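Local atomic coordinates of molybdate binding protein II (Clostridium pasteurianum, PDB entry 1GUT), a protein that binds molybdate as a small hexameric molbindin, one of the Mop family of oxyanion-binding proteins. Residues I3-L16 and V49-S61. Numbering follows the deposited sequence. Where two conformers were deposited one is given.
Sequences ISARNQLKGKVVGL and VKEGAELTAVVKS
Leu9 and Gly11 of strand 8-16 pair antiparallel with Ala57 and Leu55 of strand 54-58, joining an inner strand to 54-58, an outermost strand of the four-stranded antiparallel sheet within the chain, in this Mop domain of the TOBE family (OB clan). Reciprocal backbone bonds link Leu9 with Ala57 and Gly11 with Leu55; beyond them Val13 N reaches Ala53 O and Gly52 N returns to Val13 O, which ties the type II turn Lys50-Ala53 to the strand. Strand 22-29 runs along the far edge of 8-16, while Thr56 and Val58 pair with a strand of a second subunit, so the sheet runs on into that subunit.

Val13 is buried between the strand and the turn. With CG1 anti to its backbone N (chi1 177°), CG2 is turned toward strand 54-58 and crosses Leu55 at an angle, 3.5 Å from CD1 of that leucine, while Val13 CB lies 3.4 Å from Lys50 O. At the other end Ile3 CD1 meets Val58 CG2 tip to tip at 4.0 Å, and Ala5 CB packs on Val58 CG1.

Asn7 ties its own chain to the second subunit: its ND2 donates to Val59 O at 3.0 Å, from above the carbonyl plane, and its OD1 accepts from Thr36 N of the second subunit. A water held by Asn7 N donates to the same Val59 O, giving that carbonyl two donors.

On the face bearing Lys10 and Thr56, Lys12 runs extended, then bends at its last torsion (chi4 74°), bringing NZ to 2.7 Å from Gly52 O, in the carbonyl plane and on a lone pair.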
loop_
_atom_site.group_PDB
_atom_site.type_symbol
_atom_site.label_atom_id
_atom_site.label_comp_id
_atom_site.label_asym_id
_atom_site.label_seq_id
_atom_site.Cartn_x
_atom_site.Cartn_y
_atom_site.Cartn_z
ATOM N N ILE A 3 -9.985 -15.019 10.709
ATOM C CA ILE A 3 -9.590 -14.925 9.301
ATOM C C ILE A 3 -8.312 -15.706 9.049
ATOM O O ILE A 3 -7.631 -16.096 9.993
ATOM C CB ILE A 3 -9.428 -13.467 8.849
ATOM C CG1 ILE A 3 -8.260 -12.801 9.576
ATOM C CG2 ILE A 3 -10.728 -12.690 9.060
ATOM C CD1 ILE A 3 -7.940 -11.420 9.028
ATOM N N SER A 4 -7.991 -15.922 7.772
ATOM C CA SER A 4 -6.818 -16.702 7.380
ATOM C C SER A 4 -5.556 -15.899 7.081
ATOM O O SER A 4 -4.530 -16.483 6.731
ATOM C CB SER A 4 -7.133 -17.535 6.133
ATOM O OG SER A 4 -7.060 -16.714 4.979
ATOM N N ALA A 5 -5.624 -14.577 7.188
ATOM C CA ALA A 5 -4.452 -13.747 6.897
ATOM C C ALA A 5 -3.181 -14.192 7.608
ATOM O O ALA A 5 -3.179 -14.505 8.797
ATOM C CB ALA A 5 -4.736 -12.296 7.183
ATOM N N ARG A 6 -2.076 -14.196 6.876
ATOM C CA ARG A 6 -0.826 -14.624 7.468
ATOM C C ARG A 6 -0.297 -13.748 8.601
ATOM O O ARG A 6 0.296 -14.248 9.547
ATOM C CB ARG A 6 0.242 -14.711 6.388
ATOM C CG ARG A 6 1.345 -15.671 6.738
ATOM C CD ARG A 6 0.848 -17.085 7.057
ATOM N NE ARG A 6 0.030 -17.653 5.984
ATOM C CZ ARG A 6 0.292 -17.528 4.689
ATOM N NH1 ARG A 6 1.368 -16.864 4.284
ATOM N NH2 ARG A 6 -0.519 -18.080 3.792
ATOM N N ASN A 7 -0.515 -12.443 8.516
ATOM C CA ASN A 7 0.011 -11.522 9.523
ATOM C C ASN A 7 -1.094 -11.005 10.418
ATOM O O ASN A 7 -1.891 -10.162 9.998
ATOM C CB ASN A 7 0.699 -10.329 8.833
ATOM C CG ASN A 7 1.933 -10.746 8.062
ATOM O OD1 ASN A 7 2.637 -11.673 8.460
ATOM N ND2 ASN A 7 2.209 -10.057 6.967
ATOM N N GLN A 8 -1.106 -11.514 11.644
ATOM C CA GLN A 8 -2.107 -11.179 12.645
ATOM C C GLN A 8 -1.371 -11.018 13.957
ATOM O O GLN A 8 -0.742 -11.970 14.463
ATOM C CB GLN A 8 -3.122 -12.314 12.777
ATOM C CG GLN A 8 -3.941 -12.522 11.503
ATOM C CD GLN A 8 -5.107 -13.489 11.697
ATOM O OE1 GLN A 8 -5.872 -13.389 12.673
ATOM N NE2 GLN A 8 -5.246 -14.418 10.773
ATOM N N LEU A 9 -1.421 -9.802 14.473
ATOM C CA LEU A 9 -0.743 -9.437 15.712
ATOM C C LEU A 9 -1.771 -8.962 16.738
ATOM O O LEU A 9 -2.303 -7.852 16.602
ATOM C CB LEU A 9 0.272 -8.335 15.404
ATOM C CG LEU A 9 1.268 -8.601 14.285
ATOM C CD1 LEU A 9 2.152 -7.358 14.092
ATOM C CD2 LEU A 9 2.115 -9.790 14.648
ATOM N N LYS A 10 -2.030 -9.780 17.767
ATOM C CA LYS A 10 -3.016 -9.418 18.794
ATOM C C LYS A 10 -2.448 -8.387 19.751
ATOM O O LYS A 10 -1.290 -8.483 20.151
ATOM C CB LYS A 10 -3.421 -10.652 19.625
ATOM C CG LYS A 10 -4.069 -11.775 18.845
ATOM C CD LYS A 10 -4.500 -12.922 19.772
ATOM C CE LYS A 10 -5.111 -14.096 19.020
ATOM N NZ LYS A 10 -4.113 -15.137 18.601
ATOM N N GLY A 11 -3.271 -7.426 20.161
ATOM C CA GLY A 11 -2.775 -6.419 21.074
ATOM C C GLY A 11 -3.878 -5.700 21.790
ATOM O O GLY A 11 -5.042 -6.017 21.607
ATOM N N LYS A 12 -3.488 -4.736 22.609
ATOM C CA LYS A 12 -4.431 -3.968 23.388
ATOM C C LYS A 12 -4.287 -2.518 22.964
ATOM O O LYS A 12 -3.175 -2.019 22.823
ATOM C CB LYS A 12 -4.079 -4.123 24.873
ATOM C CG LYS A 12 -5.000 -3.372 25.788
ATOM C CD LYS A 12 -4.675 -3.716 27.251
ATOM C CE LYS A 12 -5.720 -3.156 28.216
ATOM N NZ LYS A 12 -7.015 -3.914 28.194
ATOM N N VAL A 13 -5.411 -1.844 22.742
ATOM C CA VAL A 13 -5.350 -0.447 22.337
ATOM C C VAL A 13 -4.811 0.399 23.483
ATOM O O VAL A 13 -5.396 0.400 24.592
ATOM C CB VAL A 13 -6.723 0.093 21.930
ATOM C CG1 VAL A 13 -6.606 1.554 21.598
ATOM C CG2 VAL A 13 -7.284 -0.690 20.728
ATOM N N VAL A 14 -3.700 1.098 23.244
ATOM C CA VAL A 14 -3.118 1.992 24.237
ATOM C C VAL A 14 -3.196 3.458 23.822
ATOM O O VAL A 14 -2.883 4.361 24.610
ATOM C CB VAL A 14 -1.667 1.622 24.628
ATOM C CG1 VAL A 14 -1.635 0.282 25.336
ATOM C CG2 VAL A 14 -0.718 1.613 23.402
ATOM N N GLY A 15 -3.604 3.710 22.588
ATOM C CA GLY A 15 -3.753 5.071 22.106
ATOM C C GLY A 15 -4.788 5.145 21.003
ATOM O O GLY A 15 -4.878 4.263 20.162
ATOM N N LEU A 16 -5.557 6.224 20.999
ATOM C CA LEU A 16 -6.570 6.466 19.974
ATOM C C LEU A 16 -6.702 7.959 19.779
ATOM O O LEU A 16 -6.948 8.688 20.742
ATOM C CB LEU A 16 -7.915 5.855 20.380
ATOM C CG LEU A 16 -9.104 6.052 19.440
ATOM C CD1 LEU A 16 -8.841 5.431 18.078
ATOM C CD2 LEU A 16 -10.326 5.408 20.083
ATOM N N VAL A 49 -13.852 0.658 18.293
ATOM C CA VAL A 49 -12.480 0.718 18.788
ATOM C C VAL A 49 -12.389 1.719 19.943
ATOM O O VAL A 49 -12.801 2.861 19.804
ATOM C CB VAL A 49 -11.531 1.166 17.646
ATOM C CG1 VAL A 49 -10.111 1.287 18.144
ATOM C CG2 VAL A 49 -11.616 0.175 16.499
ATOM N N LYS A 50 -11.829 1.296 21.071
ATOM C CA LYS A 50 -11.725 2.148 22.255
ATOM C C LYS A 50 -10.445 1.813 23.005
ATOM O O LYS A 50 -9.901 0.697 22.851
ATOM C CB LYS A 50 -12.919 1.889 23.193
ATOM C CG LYS A 50 -14.266 2.281 22.585
ATOM C CD LYS A 50 -15.410 2.132 23.542
ATOM C CE LYS A 50 -16.692 2.562 22.838
ATOM N NZ LYS A 50 -17.737 3.025 23.790
ATOM N N GLU A 51 -9.953 2.763 23.801
ATOM C CA GLU A 51 -8.764 2.496 24.597
ATOM C C GLU A 51 -8.988 1.282 25.499
ATOM O O GLU A 51 -10.044 1.139 26.126
ATOM C CB GLU A 51 -8.273 3.749 25.357
ATOM C CG GLU A 51 -7.443 4.584 24.392
ATOM C CD GLU A 51 -6.674 5.713 25.037
ATOM O OE1 GLU A 51 -6.880 5.975 26.239
ATOM O OE2 GLU A 51 -5.867 6.340 24.315
ATOM N N GLY A 52 -8.016 0.375 25.508
ATOM C CA GLY A 52 -8.112 -0.820 26.316
ATOM C C GLY A 52 -8.692 -2.025 25.601
ATOM O O GLY A 52 -8.615 -3.139 26.108
ATOM N N ALA A 53 -9.271 -1.821 24.418
ATOM C CA ALA A 53 -9.858 -2.939 23.685
ATOM C C ALA A 53 -8.792 -3.924 23.202
ATOM O O ALA A 53 -7.682 -3.516 22.846
ATOM C CB ALA A 53 -10.668 -2.423 22.471
ATOM N N GLU A 54 -9.137 -5.214 23.182
ATOM C CA GLU A 54 -8.215 -6.251 22.667
ATOM C C GLU A 54 -8.587 -6.438 21.206
ATOM O O GLU A 54 -9.704 -6.838 20.896
ATOM C CB GLU A 54 -8.350 -7.575 23.461
ATOM C CG GLU A 54 -7.940 -7.431 24.921
ATOM C CD GLU A 54 -8.200 -8.693 25.742
ATOM O OE1 GLU A 54 -8.813 -9.647 25.216
ATOM O OE2 GLU A 54 -7.802 -8.733 26.924
ATOM N N LEU A 55 -7.660 -6.103 20.314
ATOM C CA LEU A 55 -7.899 -6.167 18.865
ATOM C C LEU A 55 -6.715 -6.804 18.165
ATOM O O LEU A 55 -5.703 -7.056 18.784
ATOM C CB LEU A 55 -8.128 -4.753 18.292
ATOM C CG LEU A 55 -9.323 -4.005 18.888
ATOM C CD1 LEU A 55 -9.296 -2.546 18.477
ATOM C CD2 LEU A 55 -10.627 -4.691 18.462
ATOM N N THR A 56 -6.823 -7.016 16.859
ATOM C CA THR A 56 -5.746 -7.637 16.114
ATOM C C THR A 56 -5.338 -6.778 14.930
ATOM O O THR A 56 -6.193 -6.336 14.157
ATOM C CB THR A 56 -6.237 -9.008 15.603
ATOM O OG1 THR A 56 -6.593 -9.838 16.725
ATOM C CG2 THR A 56 -5.121 -9.779 14.876
ATOM N N ALA A 57 -4.041 -6.541 14.790
ATOM C CA ALA A 57 -3.514 -5.792 13.641
ATOM C C ALA A 57 -3.263 -6.795 12.517
ATOM O O ALA A 57 -2.727 -7.891 12.747
ATOM C CB ALA A 57 -2.202 -5.111 14.038
ATOM N N VAL A 58 -3.630 -6.424 11.292
ATOM C CA VAL A 58 -3.449 -7.305 10.126
ATOM C C VAL A 58 -2.727 -6.533 9.026
ATOM O O VAL A 58 -3.065 -5.377 8.744
ATOM C CB VAL A 58 -4.827 -7.811 9.603
ATOM C CG1 VAL A 58 -4.634 -8.699 8.378
ATOM C CG2 VAL A 58 -5.599 -8.592 10.679
ATOM N N VAL A 59 -1.748 -7.169 8.382
ATOM C CA VAL A 59 -0.973 -6.479 7.333
ATOM C C VAL A 59 -0.734 -7.396 6.140
ATOM O O VAL A 59 -0.324 -8.531 6.304
ATOM C CB VAL A 59 0.440 -6.055 7.841
ATOM C CG1 VAL A 59 1.181 -5.237 6.785
ATOM C CG2 VAL A 59 0.361 -5.285 9.154
ATOM N N LYS A 60 -1.017 -6.917 4.940
ATOM C CA LYS A 60 -0.732 -7.744 3.762
ATOM C C LYS A 60 0.787 -7.894 3.630
ATOM O O LYS A 60 1.518 -6.910 3.780
ATOM C CB LYS A 60 -1.318 -7.098 2.492
ATOM C CG LYS A 60 -1.339 -8.039 1.293
ATOM C CD LYS A 60 -1.991 -7.327 0.111
ATOM C CE LYS A 60 -2.164 -8.260 -1.084
ATOM N NZ LYS A 60 -0.890 -8.654 -1.748
ATOM N N SER A 61 1.258 -9.087 3.263
ATOM C CA SER A 61 2.721 -9.288 3.214
ATOM C C SER A 61 3.473 -8.385 2.256
ATOM O O SER A 61 4.606 -8.043 2.518
ATOM C CB SER A 61 3.069 -10.753 2.962
ATOM O OG SER A 61 2.566 -11.147 1.711
HETATM O O HOH W 1 -1.545 -11.055 6.175
HETATM O O HOH W 2 -6.476 -6.568 29.004
HETATM O O HOH W 3 -3.144 6.734 25.527
#